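Local coordinates for protein malate Synthase (Haloferax volcanii, PDB 3OYZ) that catalyses the magnesium-dependent Claisen condensation of acetyl-CoA with glyoxylate, followed by hydrolysis to malate and CoA, in the glyoxylate cycle, at residues D7-T19 / L254-N268. Residues are numbered along the deposited sequence; the frame is centred on the assembly and turned at random.
With ACO (acetyl coenzyme *a), chain B; PYR (pyruvic acid), chain C.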
ATOM      1  N   ASP A   7     -25.876  12.910   6.751  1.00 64.60           N
ATOM      2  CA  ASP A   7     -26.244  14.011   5.836  1.00 64.57           C
ATOM      3  C   ASP A   7     -25.130  14.436   4.867  1.00 61.64           C
ATOM      4  O   ASP A   7     -25.472  14.818   3.724  1.00 62.67           O
ATOM      5  CB  ASP A   7     -26.700  15.303   6.547  1.00 65.42           C
ATOM      6  CG  ASP A   7     -27.951  15.130   7.412  1.00 70.46           C
ATOM      7  OD1 ASP A   7     -28.699  14.113   7.309  1.00 73.97           O
ATOM      8  OD2 ASP A   7     -28.144  16.075   8.222  1.00 74.81           O
ATOM      9  N   ARG A   8     -23.865  14.495   5.320  1.00 56.21           N
ATOM     10  CA  ARG A   8     -22.863  15.055   4.395  1.00 49.18           C
ATOM     11  C   ARG A   8     -22.270  13.860   3.683  1.00 47.82           C
ATOM     12  O   ARG A   8     -21.493  13.098   4.255  1.00 43.72           O
ATOM     13  CB  ARG A   8     -21.759  15.917   5.008  1.00 48.74           C
ATOM     14  CG  ARG A   8     -21.999  17.439   5.257  1.00 49.09           C
ATOM     15  CD  ARG A   8     -22.785  18.221   4.197  1.00 48.29           C
ATOM     16  NE  ARG A   8     -22.107  18.420   2.908  1.00 46.05           N
ATOM     17  CZ  ARG A   8     -21.181  19.335   2.652  1.00 44.61           C
ATOM     18  NH1 ARG A   8     -20.798  20.192   3.596  1.00 50.35           N
ATOM     19  NH2 ARG A   8     -20.646  19.395   1.442  1.00 45.22           N
ATOM     20  N   GLU A   9     -22.594  13.770   2.407  1.00 44.78           N
ATOM     21  CA  GLU A   9     -21.965  12.809   1.549  1.00 45.68           C
ATOM     22  C   GLU A   9     -20.485  13.081   1.251  1.00 42.83           C
ATOM     23  O   GLU A   9     -19.700  12.142   1.098  1.00 37.82           O
ATOM     24  CB  GLU A   9     -22.816  12.760   0.288  1.00 46.13           C
ATOM     25  CG  GLU A   9     -22.513  11.587  -0.572  1.00 55.08           C
ATOM     26  CD  GLU A   9     -23.493  11.574  -1.726  1.00 67.60           C
ATOM     27  OE1 GLU A   9     -24.635  12.030  -1.490  1.00 69.93           O
ATOM     28  OE2 GLU A   9     -23.132  11.144  -2.844  1.00 71.83           O
ATOM     29  N   PHE A  10     -20.095  14.354   1.199  1.00 39.96           N
ATOM     30  CA  PHE A  10     -18.708  14.784   0.956  1.00 39.18           C
ATOM     31  C   PHE A  10     -18.342  15.812   2.008  1.00 37.42           C
ATOM     32  O   PHE A  10     -19.217  16.641   2.350  1.00 39.71           O
ATOM     33  CB  PHE A  10     -18.568  15.475  -0.401  1.00 37.44           C
ATOM     34  CG  PHE A  10     -18.784  14.565  -1.580  1.00 41.00           C
ATOM     35  CD1 PHE A  10     -17.702  14.011  -2.247  1.00 40.11           C
ATOM     36  CD2 PHE A  10     -20.055  14.336  -2.075  1.00 37.66           C
ATOM     37  CE1 PHE A  10     -17.884  13.214  -3.386  1.00 44.76           C
ATOM     38  CE2 PHE A  10     -20.260  13.471  -3.167  1.00 42.25           C
ATOM     39  CZ  PHE A  10     -19.162  12.909  -3.821  1.00 42.46           C
ATOM     40  N   VAL A  11     -17.082  15.817   2.450  1.00 36.14           N
ATOM     41  CA  VAL A  11     -16.540  16.737   3.448  1.00 35.47           C
ATOM     42  C   VAL A  11     -15.224  17.235   2.867  1.00 37.56           C
ATOM     43  O   VAL A  11     -14.292  16.459   2.638  1.00 35.64           O
ATOM     44  CB  VAL A  11     -16.338  16.161   4.869  1.00 35.54           C
ATOM     45  CG1 VAL A  11     -15.510  17.064   5.754  1.00 33.22           C
ATOM     46  CG2 VAL A  11     -17.656  15.892   5.567  1.00 32.40           C
ATOM     47  N   ARG A  12     -15.132  18.546   2.554  1.00 36.21           N
ATOM     48  CA  ARG A  12     -13.912  19.123   2.001  1.00 30.71           C
ATOM     49  C   ARG A  12     -12.962  19.542   3.082  1.00 32.31           C
ATOM     50  O   ARG A  12     -11.749  19.479   2.862  1.00 34.55           O
ATOM     51  CB  ARG A  12     -14.251  20.413   1.184  1.00 34.35           C
ATOM     52  CG  ARG A  12     -15.082  20.122  -0.070  1.00 30.96           C
ATOM     53  CD  ARG A  12     -15.587  21.451  -0.691  1.00 38.89           C
ATOM     54  NE  ARG A  12     -16.596  21.991   0.217  1.00 34.78           N
ATOM     55  CZ  ARG A  12     -17.168  23.188   0.039  1.00 42.23           C
ATOM     56  NH1 ARG A  12     -16.799  23.949  -0.991  1.00 35.58           N
ATOM     57  NH2 ARG A  12     -18.154  23.558   0.844  1.00 35.49           N
ATOM     58  N   THR A  13     -13.465  20.014   4.234  1.00 32.39           N
ATOM     59  CA  THR A  13     -12.593  20.758   5.136  1.00 31.71           C
ATOM     60  C   THR A  13     -13.041  20.302   6.502  1.00 33.15           C
ATOM     61  O   THR A  13     -14.241  20.189   6.716  1.00 33.45           O
ATOM     62  CB  THR A  13     -12.899  22.318   5.023  1.00 34.58           C
ATOM     63  OG1 THR A  13     -14.265  22.446   4.633  1.00 33.06           O
ATOM     64  CG2 THR A  13     -12.198  22.875   3.819  1.00 34.98           C
ATOM     65  N   PHE A  14     -12.077  20.054   7.378  1.00 34.20           N
ATOM     66  CA  PHE A  14     -12.243  19.554   8.731  1.00 34.35           C
ATOM     67  C   PHE A  14     -11.350  20.516   9.462  1.00 34.69           C
ATOM     68  O   PHE A  14     -10.115  20.378   9.438  1.00 34.73           O
ATOM     69  CB  PHE A  14     -11.679  18.084   8.745  1.00 34.35           C
ATOM     70  CG  PHE A  14     -11.695  17.391  10.080  1.00 32.34           C
ATOM     71  CD1 PHE A  14     -12.753  16.573  10.462  1.00 29.61           C
ATOM     72  CD2 PHE A  14     -10.565  17.415  10.869  1.00 32.31           C
ATOM     73  CE1 PHE A  14     -12.751  15.920  11.690  1.00 31.77           C
ATOM     74  CE2 PHE A  14     -10.523  16.730  12.057  1.00 33.89           C
ATOM     75  CZ  PHE A  14     -11.599  15.961  12.485  1.00 30.39           C
ATOM     76  N   PHE A  15     -11.928  21.511  10.145  1.00 35.93           N
ATOM     77  CA  PHE A  15     -11.074  22.583  10.730  1.00 34.41           C
ATOM     78  C   PHE A  15     -10.993  22.534  12.232  1.00 32.60           C
ATOM     79  O   PHE A  15     -12.050  22.610  12.830  1.00 34.29           O
ATOM     80  CB  PHE A  15     -11.844  23.903  10.430  1.00 37.07           C
ATOM     81  CG  PHE A  15     -11.193  25.188  10.922  1.00 34.13           C
ATOM     82  CD1 PHE A  15      -9.821  25.363  10.920  1.00 30.24           C
ATOM     83  CD2 PHE A  15     -12.010  26.298  11.234  1.00 42.79           C
ATOM     84  CE1 PHE A  15      -9.216  26.580  11.384  1.00 39.57           C
ATOM     85  CE2 PHE A  15     -11.442  27.534  11.665  1.00 40.19           C
ATOM     86  CZ  PHE A  15     -10.037  27.677  11.706  1.00 38.45           C
ATOM     87  N   THR A  16      -9.842  22.388  12.871  1.00 33.50           N
ATOM     88  CA  THR A  16      -9.846  22.369  14.320  1.00 35.64           C
ATOM     89  C   THR A  16      -9.530  23.767  14.923  1.00 39.40           C
ATOM     90  O   THR A  16      -8.637  24.457  14.416  1.00 40.59           O
ATOM     91  CB  THR A  16      -8.746  21.465  14.836  1.00 35.44           C
ATOM     92  OG1 THR A  16      -7.631  21.694  13.978  1.00 36.62           O
ATOM     93  CG2 THR A  16      -9.195  19.910  14.685  1.00 32.22           C
ATOM     94  N   SER A  17     -10.136  24.075  16.074  1.00 40.20           N
ATOM     95  CA  SER A  17      -9.851  25.311  16.834  1.00 41.24           C
ATOM     96  C   SER A  17      -9.549  25.020  18.304  1.00 41.74           C
ATOM     97  O   SER A  17     -10.261  24.279  18.962  1.00 42.03           O
ATOM     98  CB  SER A  17     -11.071  26.227  16.772  1.00 36.83           C
ATOM     99  OG  SER A  17     -11.302  26.603  15.416  1.00 41.67           O
ATOM    100  N   PRO A  18      -8.497  25.612  18.876  1.00 43.06           N
ATOM    101  CA  PRO A  18      -8.266  25.354  20.306  1.00 43.47           C
ATOM    102  C   PRO A  18      -9.468  25.812  21.143  1.00 44.77           C
ATOM    103  O   PRO A  18     -10.126  26.788  20.791  1.00 46.43           O
ATOM    104  CB  PRO A  18      -7.019  26.172  20.627  1.00 43.33           C
ATOM    105  CG  PRO A  18      -6.365  26.364  19.312  1.00 42.23           C
ATOM    106  CD  PRO A  18      -7.456  26.460  18.274  1.00 43.42           C
ATOM    107  N   THR A  19      -9.836  25.102  22.204  1.00 43.26           N
ATOM    108  CA  THR A  19     -11.085  25.430  22.881  1.00 43.63           C
ATOM    109  C   THR A  19     -10.839  26.408  24.056  1.00 46.11           C
ATOM    110  O   THR A  19     -11.782  27.022  24.551  1.00 46.59           O
ATOM    111  CB  THR A  19     -11.685  24.158  23.467  1.00 43.04           C
ATOM    112  OG1 THR A  19     -10.654  23.663  24.322  1.00 38.19           O
ATOM    113  CG2 THR A  19     -11.904  23.137  22.345  1.00 40.66           C
ATOM    114  N   LEU A 254     -11.148  13.058  -0.378  1.00 33.82           N
ATOM    115  CA  LEU A 254     -11.514  14.360  -0.985  1.00 34.81           C
ATOM    116  C   LEU A 254     -11.571  15.439   0.072  1.00 36.27           C
ATOM    117  O   LEU A 254     -11.826  16.600  -0.257  1.00 41.21           O
ATOM    118  CB  LEU A 254     -12.865  14.243  -1.701  1.00 34.42           C
ATOM    119  CG  LEU A 254     -12.997  13.166  -2.781  1.00 37.26           C
ATOM    120  CD1 LEU A 254     -14.374  13.126  -3.485  1.00 41.11           C
ATOM    121  CD2 LEU A 254     -11.867  13.159  -3.845  1.00 32.31           C
ATOM    122  N   GLY A 255     -11.424  15.092   1.346  1.00 36.00           N
ATOM    123  CA  GLY A 255     -11.411  16.083   2.415  1.00 36.25           C
ATOM    124  C   GLY A 255     -10.049  16.220   3.045  1.00 35.43           C
ATOM    125  O   GLY A 255      -9.238  15.281   2.967  1.00 35.29           O
ATOM    126  N   ILE A 256      -9.777  17.341   3.706  1.00 33.35           N
ATOM    127  CA  ILE A 256      -8.462  17.507   4.308  1.00 32.00           C
ATOM    128  C   ILE A 256      -8.607  18.289   5.585  1.00 32.11           C
ATOM    129  O   ILE A 256      -9.537  19.058   5.701  1.00 34.09           O
ATOM    130  CB  ILE A 256      -7.361  18.109   3.359  1.00 31.84           C
ATOM    131  CG1 ILE A 256      -5.961  18.054   4.001  1.00 28.70           C
ATOM    132  CG2 ILE A 256      -7.794  19.581   2.933  1.00 32.17           C
ATOM    133  CD1 ILE A 256      -4.783  18.237   3.017  1.00 30.92           C
ATOM    134  N   TRP A 257      -7.711  18.085   6.545  1.00 33.01           N
ATOM    135  CA  TRP A 257      -7.738  18.853   7.787  1.00 34.62           C
ATOM    136  C   TRP A 257      -7.273  20.299   7.425  1.00 36.09           C
ATOM    137  O   TRP A 257      -6.436  20.467   6.542  1.00 36.10           O
ATOM    138  CB  TRP A 257      -6.697  18.263   8.711  1.00 33.37           C
ATOM    139  CG  TRP A 257      -6.811  18.489  10.179  1.00 35.92           C
ATOM    140  CD1 TRP A 257      -6.715  19.705  10.869  1.00 37.11           C
ATOM    141  CD2 TRP A 257      -6.920  17.460  11.171  1.00 33.05           C
ATOM    142  NE1 TRP A 257      -6.864  19.460  12.220  1.00 39.78           N
ATOM    143  CE2 TRP A 257      -6.968  18.100  12.432  1.00 34.74           C
ATOM    144  CE3 TRP A 257      -7.047  16.048  11.110  1.00 33.98           C
ATOM    145  CZ2 TRP A 257      -7.104  17.377  13.621  1.00 32.58           C
ATOM    146  CZ3 TRP A 257      -7.216  15.337  12.270  1.00 33.47           C
ATOM    147  CH2 TRP A 257      -7.222  15.993  13.535  1.00 37.84           C
ATOM    148  N   SER A 258      -7.851  21.298   8.086  1.00 36.95           N
ATOM    149  CA  SER A 258      -7.444  22.709   7.936  1.00 37.93           C
ATOM    150  C   SER A 258      -6.992  23.247   9.265  1.00 36.95           C
ATOM    151  O   SER A 258      -7.631  22.945  10.262  1.00 36.22           O
ATOM    152  CB  SER A 258      -8.638  23.511   7.433  1.00 38.80           C
ATOM    153  OG  SER A 258      -8.665  23.230   6.069  1.00 37.15           O
ATOM    154  N   LEU A 259      -5.855  23.944   9.335  1.00 37.92           N
ATOM    155  CA  LEU A 259      -5.347  24.363  10.650  1.00 37.94           C
ATOM    156  C   LEU A 259      -5.631  25.873  10.838  1.00 39.38           C
ATOM    157  O   LEU A 259      -5.520  26.419  11.941  1.00 40.20           O
ATOM    158  CB  LEU A 259      -3.839  24.087  10.796  1.00 37.40           C
ATOM    159  CG  LEU A 259      -3.537  22.575  10.761  1.00 36.23           C
ATOM    160  CD1 LEU A 259      -2.065  22.364  10.756  1.00 36.04           C
ATOM    161  CD2 LEU A 259      -4.198  22.027  12.034  1.00 38.05           C
ATOM    162  N   THR A 260      -5.889  26.556   9.728  1.00 41.56           N
ATOM    163  CA  THR A 260      -6.038  28.023   9.784  1.00 40.65           C
ATOM    164  C   THR A 260      -7.210  28.481   8.937  1.00 40.59           C
ATOM    165  O   THR A 260      -7.629  27.793   7.995  1.00 40.64           O
ATOM    166  CB  THR A 260      -4.764  28.756   9.261  1.00 38.13           C
ATOM    167  OG1 THR A 260      -4.618  28.545   7.850  1.00 40.44           O
ATOM    168  CG2 THR A 260      -3.484  28.322   9.955  1.00 40.59           C
ATOM    169  N   PRO A 261      -7.666  29.748   9.148  1.00 42.19           N
ATOM    170  CA  PRO A 261      -8.792  30.129   8.282  1.00 42.24           C
ATOM    171  C   PRO A 261      -8.374  30.177   6.816  1.00 41.36           C
ATOM    172  O   PRO A 261      -9.175  29.918   5.917  1.00 42.17           O
ATOM    173  CB  PRO A 261      -9.208  31.518   8.838  1.00 44.31           C
ATOM    174  CG  PRO A 261      -8.888  31.363  10.329  1.00 43.88           C
ATOM    175  CD  PRO A 261      -7.530  30.628  10.335  1.00 39.27           C
ATOM    176  N   GLY A 262      -7.107  30.475   6.560  1.00 41.58           N
ATOM    177  CA  GLY A 262      -6.609  30.484   5.166  1.00 41.63           C
ATOM    178  C   GLY A 262      -6.603  29.081   4.529  1.00 39.89           C
ATOM    179  O   GLY A 262      -7.033  28.902   3.361  1.00 41.20           O
ATOM    180  N   GLN A 263      -6.232  28.069   5.322  1.00 39.23           N
ATOM    181  CA  GLN A 263      -6.369  26.679   4.812  1.00 39.26           C
ATOM    182  C   GLN A 263      -7.820  26.296   4.520  1.00 38.77           C
ATOM    183  O   GLN A 263      -8.121  25.694   3.477  1.00 40.51           O
ATOM    184  CB  GLN A 263      -5.627  25.668   5.687  1.00 38.15           C
ATOM    185  CG  GLN A 263      -4.114  25.740   5.540  1.00 38.96           C
ATOM    186  CD  GLN A 263      -3.417  24.600   6.306  1.00 39.45           C
ATOM    187  OE1 GLN A 263      -4.011  24.078   7.228  1.00 39.02           O
ATOM    188  NE2 GLN A 263      -2.166  24.298   6.022  1.00 37.43           N
ATOM    189  N   VAL A 264      -8.747  26.758   5.350  1.00 37.50           N
ATOM    190  CA  VAL A 264     -10.150  26.501   5.074  1.00 39.65           C
ATOM    191  C   VAL A 264     -10.564  26.941   3.659  1.00 40.65           C
ATOM    192  O   VAL A 264     -11.190  26.215   2.848  1.00 40.36           O
ATOM    193  CB  VAL A 264     -11.059  27.126   6.152  1.00 38.20           C
ATOM    194  CG1 VAL A 264     -12.493  26.892   5.750  1.00 38.71           C
ATOM    195  CG2 VAL A 264     -10.868  26.406   7.457  1.00 40.30           C
ATOM    196  N   VAL A 265     -10.180  28.179   3.330  1.00 42.66           N
ATOM    197  CA  VAL A 265     -10.597  28.721   2.035  1.00 41.32           C
ATOM    198  C   VAL A 265      -9.951  27.888   0.950  1.00 39.46           C
ATOM    199  O   VAL A 265     -10.611  27.505   0.006  1.00 41.85           O
ATOM    200  CB  VAL A 265     -10.180  30.218   1.818  1.00 43.91           C
ATOM    201  CG1 VAL A 265     -10.527  30.642   0.356  1.00 44.49           C
ATOM    202  CG2 VAL A 265     -10.889  31.125   2.844  1.00 40.99           C
ATOM    203  N   GLU A 266      -8.641  27.675   0.999  1.00 40.42           N
ATOM    204  CA  GLU A 266      -7.986  26.869  -0.057  1.00 40.99           C
ATOM    205  C   GLU A 266      -8.602  25.464  -0.224  1.00 39.83           C
ATOM    206  O   GLU A 266      -8.947  25.001  -1.316  1.00 39.03           O
ATOM    207  CB  GLU A 266      -6.504  26.712   0.287  1.00 42.12           C
ATOM    208  CG  GLU A 266      -5.715  27.996   0.050  1.00 50.76           C
ATOM    209  CD  GLU A 266      -5.441  28.273  -1.441  1.00 60.50           C
ATOM    210  OE1 GLU A 266      -5.344  27.326  -2.252  1.00 62.47           O
ATOM    211  OE2 GLU A 266      -5.345  29.449  -1.839  1.00 59.95           O
ATOM    212  N   ALA A 267      -8.844  24.811   0.909  1.00 37.94           N
ATOM    213  CA  ALA A 267      -9.309  23.430   0.852  1.00 38.72           C
ATOM    214  C   ALA A 267     -10.772  23.403   0.436  1.00 37.50           C
ATOM    215  O   ALA A 267     -11.222  22.421  -0.133  1.00 40.16           O
ATOM    216  CB  ALA A 267      -9.104  22.738   2.239  1.00 36.90           C
ATOM    217  N   ASN A 268     -11.546  24.458   0.662  1.00 39.30           N
ATOM    218  CA  ASN A 268     -12.939  24.515   0.136  1.00 38.07           C
ATOM    219  C   ASN A 268     -13.042  24.652  -1.374  1.00 38.43           C
ATOM    220  O   ASN A 268     -14.008  24.187  -2.016  1.00 39.23           O
ATOM    221  CB  ASN A 268     -13.761  25.638   0.789  1.00 40.18           C
ATOM    222  CG  ASN A 268     -14.474  25.206   2.044  1.00 42.06           C
ATOM    223  OD1 ASN A 268     -14.818  24.022   2.206  1.00 41.94           O
ATOM    224  ND2 ASN A 268     -14.661  26.151   2.974  1.00 41.71           N
TER
HETATM  225  N1A ACO B 434      -9.303  28.528  14.915  1.00 53.78           N
HETATM  226  C2A ACO B 434      -9.826  29.755  15.104  1.00 55.80           C
HETATM  227  N3A ACO B 434      -9.140  30.859  14.761  1.00 55.93           N
HETATM  228  C4A ACO B 434      -7.890  30.820  14.231  1.00 51.48           C
HETATM  229  C5A ACO B 434      -7.293  29.485  14.009  1.00 52.58           C
HETATM  230  C6A ACO B 434      -8.064  28.298  14.423  1.00 49.84           C
HETATM  231  N6A ACO B 434      -7.457  27.094  14.246  1.00 41.53           N
HETATM  232  N7A ACO B 434      -6.073  29.669  13.488  1.00 51.44           N
HETATM  233  C8A ACO B 434      -5.883  31.007  13.400  1.00 52.36           C
HETATM  234  N9A ACO B 434      -6.971  31.685  13.789  1.00 54.36           N
HETATM  235  C1B ACO B 434      -7.069  33.180  13.773  1.00 55.72           C
HETATM  236  C2B ACO B 434      -5.717  33.739  14.197  1.00 56.80           C
HETATM  237  O2B ACO B 434      -5.671  33.801  15.621  1.00 53.85           O
HETATM  238  C3B ACO B 434      -5.675  35.089  13.509  1.00 57.48           C
HETATM  239  O3B ACO B 434      -6.517  35.890  14.344  1.00 66.57           O
HETATM  240  P3B ACO B 434      -6.477  37.531  14.477  1.00 68.62           P
HETATM  241  O7A ACO B 434      -7.697  37.862  13.631  1.00 59.08           O
HETATM  242  O8A ACO B 434      -5.105  37.833  13.910  1.00 62.26           O
HETATM  243  O9A ACO B 434      -6.578  37.857  15.950  1.00 63.28           O
HETATM  244  C4B ACO B 434      -6.376  34.797  12.193  1.00 60.24           C
HETATM  245  O4B ACO B 434      -7.290  33.724  12.459  1.00 61.14           O
HETATM  246  C5B ACO B 434      -5.398  34.318  11.126  1.00 59.85           C
HETATM  247  O5B ACO B 434      -4.444  33.481  11.783  1.00 57.79           O
HETATM  248  P1A ACO B 434      -3.084  33.012  11.074  1.00 61.45           P
HETATM  249  O1A ACO B 434      -2.094  34.105  10.829  1.00 64.37           O
HETATM  250  O2A ACO B 434      -3.545  32.314   9.828  1.00 62.49           O
HETATM  251  O3A ACO B 434      -2.333  31.932  11.988  1.00 61.06           O
HETATM  252  P2A ACO B 434      -1.544  32.338  13.322  1.00 60.67           P
HETATM  253  O4A ACO B 434      -2.544  33.284  13.905  1.00 59.23           O
HETATM  254  O5A ACO B 434      -0.085  32.499  12.949  1.00 59.56           O
HETATM  255  O6A ACO B 434      -1.497  31.009  14.258  1.00 60.87           O
HETATM  256  CBP ACO B 434      -1.563  28.603  14.767  1.00 52.29           C
HETATM  257  CCP ACO B 434      -1.062  29.708  13.830  1.00 52.71           C
HETATM  258  CDP ACO B 434      -1.057  28.824  16.192  1.00 50.23           C
HETATM  259  CEP ACO B 434      -0.963  27.296  14.267  1.00 53.70           C
HETATM  260  CAP ACO B 434      -3.094  28.542  14.846  1.00 47.03           C
HETATM  261  OAP ACO B 434      -3.521  28.594  13.492  1.00 44.25           O
HETATM  262  C9P ACO B 434      -3.639  27.273  15.468  1.00 51.07           C
HETATM  263  O9P ACO B 434      -3.527  27.085  16.684  1.00 51.97           O
HETATM  264  N8P ACO B 434      -4.200  26.388  14.626  1.00 50.03           N
HETATM  265  C7P ACO B 434      -4.758  25.152  15.160  1.00 48.96           C
HETATM  266  C6P ACO B 434      -3.693  24.133  15.592  1.00 49.60           C
HETATM  267  C5P ACO B 434      -4.455  22.845  15.846  1.00 46.12           C
HETATM  268  O5P ACO B 434      -5.672  22.812  15.672  1.00 45.07           O
HETATM  269  N4P ACO B 434      -3.712  21.797  16.196  1.00 46.02           N
HETATM  270  C3P ACO B 434      -4.232  20.463  16.443  1.00 43.71           C
HETATM  271  C2P ACO B 434      -4.738  19.803  15.158  1.00 44.36           C
HETATM  272  S1P ACO B 434      -3.252  19.020  14.604  1.00 49.96           S
HETATM  273  C   ACO B 434      -3.007  17.593  15.464  1.00 49.65           C
HETATM  274  O   ACO B 434      -3.573  17.333  16.508  1.00 49.96           O
HETATM  275  CH3 ACO B 434      -1.990  16.644  14.908  1.00 48.62           C
HETATM  276  C   PYR C 435      -2.271  14.020  14.383  1.00 38.18           C
HETATM  277  O   PYR C 435      -1.827  13.273  15.320  1.00 39.37           O
HETATM  278  OXT PYR C 435      -1.741  14.069  13.214  1.00 34.51           O
HETATM  279  CA  PYR C 435      -3.468  14.692  14.635  1.00 48.55           C
HETATM  280  O3  PYR C 435      -4.077  14.539  15.777  1.00 46.92           O
HETATM  281  CB  PYR C 435      -4.095  15.518  13.574  1.00 49.87           C
HETATM  282  O   HOH W   1     -10.532  19.831   0.259  1.00 35.41           O
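Phe14 and Trp257, paired on one face of the sheet, both carry CG anti to the backbone N (chi1 177° and -158°), and these torsions bring the edge of Phe14 against the face of the indole in a T-shaped stack, planes 65° apart. The opposite indole face takes the methyl of pyruvate, with CH2 of Trp257 3.2 Å from CB of the ligand. At the indole edge Trp257 NE1 donates to Thr16 OG1 (2.9 Å), and that hydroxyl passes its own hydrogen to acetyl-CoA O5P (2.8 Å). A leucine in place of Trp257 would probably leave Thr16 OG1 without its donor and open a gap between Phe14 and the pyruvate methyl. On the other face of the sheet, with Thr13 and Ser258, Phe15 packs against helix 261-268: Val264 CG2 sits over its ring in a CH-pi contact, 3.9 Å from the centroid, while the ring's CZ reaches the adenine. Farther back, Thr13 OG1 donates to Asn268 OD1 (2.9 Å), and the same carboxamide oxygen lies over the centre of the Arg12 guanidinium. Arg12 NH1 hydrogen-bonds to Asn268 O, while Arg12 NE makes a salt bridge to Asp44 and NH2 a hydrogen bond to Gln412 of a neighbouring subunit. Between the strands, Ile256 N to Arg12 O, Phe14 N to Ile256 O and Ser258 N to Phe14 O (2.8 Å) make a parallel ladder. Leu259 O, just past strand 255-258, accepts from acetyl-CoA N6A and N8P, and Thr16 O also takes N6A. First and last strands thus close the TIM barrel, their C-terminal ends forming part of the acetyl-CoA and pyruvate site.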